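PDB 7NVH: trehalose monomycolate exporter MmpL3 from Mycobacterium tuberculosis, which probably exports trehalose monomycolate, a mycolic acid carrier for the mycobacterial cell envelope, across the inner membrane as an RND-superfamily transporter. Local coordinates for residues V293-G298 and T568-L573; L452-Q457 and V539-T544. All blocks are in the same frame, centred on the assembly; numbering follows the deposited sequence.

Overall arrangement
Interaction 1 lies among the long transmembrane helices, joining helix 270-297 to helix 559-577, whereas interaction 2 lies in a four-stranded antiparallel sheet of the extramembrane part, presumably periplasmic. Their centres are 39 Å apart and their nearest atoms about 23 Å apart, and they share no helix or strand. Along the chain, 293-298 comes first, both strands of interaction 2 follow, and 568-573 comes last. After strand 540-543 the chain runs through helix 544-556 into helix 559-577, and so from one contact toward the other. Interaction 1 therefore joins the two MMPL family halves within the membrane, while interaction 2 builds the sheet of the second half.

Interaction 1: residues V293-G298 and T568-L573; sequences VASAIG and TTTIVL
A294 turns its methyl group toward helix 559-577, where it meets the side chains of T569 and L573. Its CB lies 3.5 Å from T569 OG1 and 3.6 Å from L573 CD1, so that one small group is held between a hydroxyl and the tip of a leucine branch. Alanine suits the place because a single methyl fits where the axes of the two short segments approach to 8.8 Å. Beside it the methyl CG2 of T570 approaches the hydroxyl of S295, at 3.6 Å from OG. T570 holds that methyl anti to its carbonyl carbon while OG1 turns back (chi1 64°) to bond to L566 O and L567 O. S295 OG likewise bonds within its own helix, to L291 O, and T569 OG1 to I565 O. Serine and threonine can thus line an interface inside the membrane, their hydroxyls satisfied by carbonyls of the preceding turn, while the contact itself rests on van der Waals packing.

Here the two segments run almost antiparallel, at 170°, in the transmembrane bundle expected of an RND-family transporter, one from each MMPL half. F635 of helix 624-654 touches both S295 and T570, extending the buried side of the contact to a third helix. L573 also reaches back along helix 270-297 to V290 and L291, its longer branched chain packing beside the short A294.

The packing is looser toward the G298 end, where I297 turns its CB toward the other helix, yet its CG2 stays 5.2 Å from T569 CG2. On the far side of helix 559-577, T568 and V572 lie on the surface; T568 OG1 is tied to V564 O, and the apolar V572 may well face lipid.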
ATOM      1  N   VAL A 293     -12.942  -1.989  -8.235  1.00 51.77           N
ATOM      2  CA  VAL A 293     -12.574  -0.821  -9.028  1.00 51.77           C
ATOM      3  C   VAL A 293     -13.278   0.421  -8.501  1.00 51.77           C
ATOM      4  O   VAL A 293     -12.665   1.483  -8.350  1.00 51.77           O
ATOM      5  CB  VAL A 293     -12.886  -1.066 -10.515  1.00 51.77           C
ATOM      6  CG1 VAL A 293     -12.805   0.232 -11.293  1.00 51.77           C
ATOM      7  CG2 VAL A 293     -11.926  -2.081 -11.083  1.00 51.77           C
ATOM      8  N   ALA A 294     -14.571   0.304  -8.194  1.00 51.96           N
ATOM      9  CA  ALA A 294     -15.315   1.438  -7.658  1.00 51.96           C
ATOM     10  C   ALA A 294     -14.779   1.862  -6.298  1.00 51.96           C
ATOM     11  O   ALA A 294     -14.703   3.060  -5.999  1.00 51.96           O
ATOM     12  CB  ALA A 294     -16.797   1.091  -7.562  1.00 51.96           C
ATOM     13  N   SER A 295     -14.420   0.897  -5.451  1.00 53.71           N
ATOM     14  CA  SER A 295     -13.892   1.234  -4.133  1.00 53.71           C
ATOM     15  C   SER A 295     -12.554   1.954  -4.235  1.00 53.71           C
ATOM     16  O   SER A 295     -12.303   2.916  -3.500  1.00 53.71           O
ATOM     17  CB  SER A 295     -13.757  -0.027  -3.285  1.00 53.71           C
ATOM     18  OG  SER A 295     -15.015  -0.650  -3.096  1.00 53.71           O
ATOM     19  N   ALA A 296     -11.685   1.509  -5.137  1.00 53.93           N
ATOM     20  CA  ALA A 296     -10.336   2.045  -5.243  1.00 53.93           C
ATOM     21  C   ALA A 296     -10.211   3.178  -6.253  1.00 53.93           C
ATOM     22  O   ALA A 296      -9.123   3.746  -6.382  1.00 53.93           O
ATOM     23  CB  ALA A 296      -9.354   0.929  -5.607  1.00 53.93           C
ATOM     24  N   ILE A 297     -11.280   3.521  -6.970  1.00 53.73           N
ATOM     25  CA  ILE A 297     -11.171   4.610  -7.934  1.00 53.73           C
ATOM     26  C   ILE A 297     -11.182   5.960  -7.228  1.00 53.73           C
ATOM     27  O   ILE A 297     -10.618   6.935  -7.736  1.00 53.73           O
ATOM     28  CB  ILE A 297     -12.280   4.516  -8.995  1.00 53.73           C
ATOM     29  CG1 ILE A 297     -11.924   5.361 -10.216  1.00 53.73           C
ATOM     30  CG2 ILE A 297     -13.616   4.952  -8.425  1.00 53.73           C
ATOM     31  CD1 ILE A 297     -12.773   5.065 -11.426  1.00 53.73           C
ATOM     32  N   GLY A 298     -11.799   6.041  -6.048  1.00 55.63           N
ATOM     33  CA  GLY A 298     -11.807   7.285  -5.302  1.00 55.63           C
ATOM     34  C   GLY A 298     -10.428   7.766  -4.912  1.00 55.63           C
ATOM     35  O   GLY A 298     -10.239   8.964  -4.686  1.00 55.63           O
ATOM     36  N   THR A 568     -21.413   5.820  -3.019  1.00 50.72           N
ATOM     37  CA  THR A 568     -22.337   5.886  -4.141  1.00 50.72           C
ATOM     38  C   THR A 568     -22.005   4.903  -5.251  1.00 50.72           C
ATOM     39  O   THR A 568     -22.922   4.276  -5.791  1.00 50.72           O
ATOM     40  CB  THR A 568     -22.369   7.306  -4.712  1.00 50.72           C
ATOM     41  OG1 THR A 568     -22.772   8.221  -3.687  1.00 50.72           O
ATOM     42  CG2 THR A 568     -23.343   7.397  -5.869  1.00 50.72           C
ATOM     43  N   THR A 569     -20.731   4.736  -5.605  1.00 52.13           N
ATOM     44  CA  THR A 569     -20.377   3.821  -6.678  1.00 52.13           C
ATOM     45  C   THR A 569     -20.573   2.361  -6.304  1.00 52.13           C
ATOM     46  O   THR A 569     -20.839   1.543  -7.190  1.00 52.13           O
ATOM     47  CB  THR A 569     -18.924   4.036  -7.106  1.00 52.13           C
ATOM     48  OG1 THR A 569     -18.071   3.954  -5.960  1.00 52.13           O
ATOM     49  CG2 THR A 569     -18.759   5.397  -7.761  1.00 52.13           C
ATOM     50  N   THR A 570     -20.448   2.013  -5.024  1.00 51.97           N
ATOM     51  CA  THR A 570     -20.678   0.635  -4.612  1.00 51.97           C
ATOM     52  C   THR A 570     -22.143   0.337  -4.342  1.00 51.97           C
ATOM     53  O   THR A 570     -22.584  -0.787  -4.591  1.00 51.97           O
ATOM     54  CB  THR A 570     -19.857   0.290  -3.369  1.00 51.97           C
ATOM     55  OG1 THR A 570     -20.285   1.099  -2.267  1.00 51.97           O
ATOM     56  CG2 THR A 570     -18.376   0.503  -3.629  1.00 51.97           C
ATOM     57  N   ILE A 571     -22.917   1.309  -3.854  1.00 52.02           N
ATOM     58  CA  ILE A 571     -24.338   1.061  -3.631  1.00 52.02           C
ATOM     59  C   ILE A 571     -25.045   0.768  -4.949  1.00 52.02           C
ATOM     60  O   ILE A 571     -25.827  -0.185  -5.051  1.00 52.02           O
ATOM     61  CB  ILE A 571     -24.979   2.250  -2.893  1.00 52.02           C
ATOM     62  CG1 ILE A 571     -24.602   2.212  -1.413  1.00 52.02           C
ATOM     63  CG2 ILE A 571     -26.485   2.235  -3.059  1.00 52.02           C
ATOM     64  CD1 ILE A 571     -25.166   3.358  -0.612  1.00 52.02           C
ATOM     65  N   VAL A 572     -24.766   1.562  -5.983  1.00 51.00           N
ATOM     66  CA  VAL A 572     -25.399   1.338  -7.280  1.00 51.00           C
ATOM     67  C   VAL A 572     -24.935   0.019  -7.886  1.00 51.00           C
ATOM     68  O   VAL A 572     -25.735  -0.737  -8.452  1.00 51.00           O
ATOM     69  CB  VAL A 572     -25.121   2.523  -8.219  1.00 51.00           C
ATOM     70  CG1 VAL A 572     -25.697   2.255  -9.593  1.00 51.00           C
ATOM     71  CG2 VAL A 572     -25.698   3.800  -7.637  1.00 51.00           C
ATOM     72  N   LEU A 573     -23.640  -0.279  -7.786  1.00 52.14           N
ATOM     73  CA  LEU A 573     -23.129  -1.516  -8.365  1.00 52.14           C
ATOM     74  C   LEU A 573     -23.707  -2.739  -7.666  1.00 52.14           C
ATOM     75  O   LEU A 573     -24.007  -3.747  -8.315  1.00 52.14           O
ATOM     76  CB  LEU A 573     -21.605  -1.534  -8.312  1.00 52.14           C
ATOM     77  CG  LEU A 573     -20.931  -0.883  -9.519  1.00 52.14           C
ATOM     78  CD1 LEU A 573     -19.456  -0.660  -9.254  1.00 52.14           C
ATOM     79  CD2 LEU A 573     -21.141  -1.719 -10.768  1.00 52.14           C
TER

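Interaction 2: residues L452-Q457 and V539-T544; sequences LTLVIQ and VLVGGT
The carbonyl oxygen of L540 accepts the amide of V455, with 2.7 Å between V455 N and L540 O; the donor lies nearly along the C=O axis. The same oxygen receives a CA-H...O contact from L454. T453 O is used in a similar way, taking G542 N at 2.8 Å, in the carbonyl plane, and the CA-H of V541. The return bond, from L540 N to V455 O, is longer at 3.1 Å, its donor tilted 26° from the carbonyl plane. The bond from T453 N to G542 O is weak.

Between these hydrogen-bonded rungs, L454 and V541 form a non-hydrogen-bonded pair. Their side chains lie alongside each other and point the same way, L454 CD2 resting 3.7 Å from V541 CG2. Beta-branched valine suits an extended strand, and the longer leucine reaches along it. V539 adds its CG1 at 4.0 Å from L454 CB. This branched apolar face is covered by helix 466-476, from which A476 touches L454 and I472 touches V539. Strand 451-457 is an inner strand of the four-stranded antiparallel sheet, bonded along its other edge to strand 508-514; strand 540-543 is outermost within this chain. On the opposite face V455 and L540 bring their CB atoms to 4.1 Å. There helix 49-61 packs A53 on V455 and L56 on L540. The extended chain of Q457 carries its amide across L540, with OE1 4.1 Å from CD1.

Two glycines, G542 and G543, follow V541. At G543 (phi 98°) a CB would jam against the carbonyl oxygen of G542 and press on L452 CA, which calls for glycine; G543 is also the N-cap of helix 544-556. L452 CD2 lies ahead of G542 O, at 3.3 Å, and a bound lauryl maltose neopentyl glycol sits near G543.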
ATOM      1  N   LEU A 452      12.683  23.594   9.305  1.00 52.55           N
ATOM      2  CA  LEU A 452      11.622  24.257   8.563  1.00 52.55           C
ATOM      3  C   LEU A 452      12.236  25.417   7.796  1.00 52.55           C
ATOM      4  O   LEU A 452      12.994  26.205   8.366  1.00 52.55           O
ATOM      5  CB  LEU A 452      10.525  24.764   9.498  1.00 52.55           C
ATOM      6  CG  LEU A 452       9.548  23.737  10.065  1.00 52.55           C
ATOM      7  CD1 LEU A 452       8.584  24.408  11.022  1.00 52.55           C
ATOM      8  CD2 LEU A 452       8.795  23.046   8.946  1.00 52.55           C
ATOM      9  N   THR A 453      11.911  25.522   6.512  1.00 48.90           N
ATOM     10  CA  THR A 453      12.556  26.474   5.621  1.00 48.90           C
ATOM     11  C   THR A 453      11.564  27.532   5.163  1.00 48.90           C
ATOM     12  O   THR A 453      10.486  27.203   4.659  1.00 48.90           O
ATOM     13  CB  THR A 453      13.154  25.763   4.408  1.00 48.90           C
ATOM     14  OG1 THR A 453      12.117  25.489   3.459  1.00 48.90           O
ATOM     15  CG2 THR A 453      13.802  24.459   4.826  1.00 48.90           C
ATOM     16  N   LEU A 454      11.933  28.798   5.337  1.00 46.41           N
ATOM     17  CA  LEU A 454      11.176  29.923   4.806  1.00 46.41           C
ATOM     18  C   LEU A 454      11.821  30.353   3.497  1.00 46.41           C
ATOM     19  O   LEU A 454      13.006  30.698   3.476  1.00 46.41           O
ATOM     20  CB  LEU A 454      11.155  31.093   5.786  1.00 46.41           C
ATOM     21  CG  LEU A 454      10.783  30.827   7.240  1.00 46.41           C
ATOM     22  CD1 LEU A 454      11.187  32.013   8.094  1.00 46.41           C
ATOM     23  CD2 LEU A 454       9.299  30.559   7.370  1.00 46.41           C
ATOM     24  N   VAL A 455      11.047  30.348   2.421  1.00 43.67           N
ATOM     25  CA  VAL A 455      11.547  30.681   1.093  1.00 43.67           C
ATOM     26  C   VAL A 455      11.071  32.086   0.750  1.00 43.67           C
ATOM     27  O   VAL A 455       9.907  32.292   0.399  1.00 43.67           O
ATOM     28  CB  VAL A 455      11.085  29.662   0.047  1.00 43.67           C
ATOM     29  CG1 VAL A 455      11.735  29.950  -1.286  1.00 43.67           C
ATOM     30  CG2 VAL A 455      11.428  28.264   0.505  1.00 43.67           C
ATOM     31  N   ILE A 456      11.980  33.048   0.838  1.00 45.08           N
ATOM     32  CA  ILE A 456      11.700  34.447   0.546  1.00 45.08           C
ATOM     33  C   ILE A 456      11.879  34.658  -0.948  1.00 45.08           C
ATOM     34  O   ILE A 456      12.890  34.236  -1.521  1.00 45.08           O
ATOM     35  CB  ILE A 456      12.629  35.368   1.352  1.00 45.08           C
ATOM     36  CG1 ILE A 456      12.382  35.183   2.847  1.00 45.08           C
ATOM     37  CG2 ILE A 456      12.441  36.815   0.952  1.00 45.08           C
ATOM     38  CD1 ILE A 456      13.536  35.623   3.707  1.00 45.08           C
ATOM     39  N   GLN A 457      10.905  35.305  -1.587  1.00 48.43           N
ATOM     40  CA  GLN A 457      10.858  35.364  -3.043  1.00 48.43           C
ATOM     41  C   GLN A 457      10.105  36.605  -3.492  1.00 48.43           C
ATOM     42  O   GLN A 457       8.885  36.680  -3.329  1.00 48.43           O
ATOM     43  CB  GLN A 457      10.187  34.109  -3.600  1.00 48.43           C
ATOM     44  CG  GLN A 457      10.183  34.005  -5.101  1.00 48.43           C
ATOM     45  CD  GLN A 457       9.560  32.713  -5.566  1.00 48.43           C
ATOM     46  OE1 GLN A 457       9.086  31.918  -4.757  1.00 48.43           O
ATOM     47  NE2 GLN A 457       9.558  32.492  -6.873  1.00 48.43           N
ATOM     48  N   VAL A 539       6.383  34.617   1.069  1.00 45.13           N
ATOM     49  CA  VAL A 539       7.116  33.607   1.819  1.00 45.13           C
ATOM     50  C   VAL A 539       6.412  32.266   1.673  1.00 45.13           C
ATOM     51  O   VAL A 539       5.224  32.141   1.986  1.00 45.13           O
ATOM     52  CB  VAL A 539       7.245  33.998   3.296  1.00 45.13           C
ATOM     53  CG1 VAL A 539       8.196  33.059   4.008  1.00 45.13           C
ATOM     54  CG2 VAL A 539       7.719  35.429   3.421  1.00 45.13           C
ATOM     55  N   LEU A 540       7.142  31.267   1.192  1.00 46.60           N
ATOM     56  CA  LEU A 540       6.686  29.885   1.179  1.00 46.60           C
ATOM     57  C   LEU A 540       7.393  29.138   2.298  1.00 46.60           C
ATOM     58  O   LEU A 540       8.605  29.288   2.478  1.00 46.60           O
ATOM     59  CB  LEU A 540       6.981  29.215  -0.162  1.00 46.60           C
ATOM     60  CG  LEU A 540       6.200  29.670  -1.391  1.00 46.60           C
ATOM     61  CD1 LEU A 540       6.856  29.139  -2.647  1.00 46.60           C
ATOM     62  CD2 LEU A 540       4.768  29.198  -1.307  1.00 46.60           C
ATOM     63  N   VAL A 541       6.643  28.336   3.047  1.00 47.33           N
ATOM     64  CA  VAL A 541       7.186  27.584   4.169  1.00 47.33           C
ATOM     65  C   VAL A 541       7.205  26.115   3.783  1.00 47.33           C
ATOM     66  O   VAL A 541       6.162  25.538   3.456  1.00 47.33           O
ATOM     67  CB  VAL A 541       6.373  27.813   5.450  1.00 47.33           C
ATOM     68  CG1 VAL A 541       7.032  27.111   6.619  1.00 47.33           C
ATOM     69  CG2 VAL A 541       6.241  29.297   5.724  1.00 47.33           C
ATOM     70  N   GLY A 542       8.388  25.513   3.822  1.00 50.27           N
ATOM     71  CA  GLY A 542       8.585  24.136   3.432  1.00 50.27           C
ATOM     72  C   GLY A 542       9.326  23.363   4.505  1.00 50.27           C
ATOM     73  O   GLY A 542       9.167  23.602   5.700  1.00 50.27           O
ATOM     74  N   GLY A 543      10.144  22.428   4.055  1.00 52.72           N
ATOM     75  CA  GLY A 543      10.883  21.567   4.950  1.00 52.72           C
ATOM     76  C   GLY A 543      10.194  20.226   5.137  1.00 52.72           C
ATOM     77  O   GLY A 543       9.001  20.057   4.869  1.00 52.72           O
ATOM     78  N   THR A 544      10.975  19.254   5.599  1.00 55.13           N
ATOM     79  CA  THR A 544      10.436  17.912   5.806  1.00 55.13           C
ATOM     80  C   THR A 544       9.288  17.858   6.809  1.00 55.13           C
ATOM     81  O   THR A 544       8.308  17.145   6.532  1.00 55.13           O
ATOM     82  CB  THR A 544      11.560  16.955   6.217  1.00 55.13           C
ATOM     83  OG1 THR A 544      12.685  17.139   5.348  1.00 55.13           O
ATOM     84  CG2 THR A 544      11.088  15.515   6.122  1.00 55.13           C
TER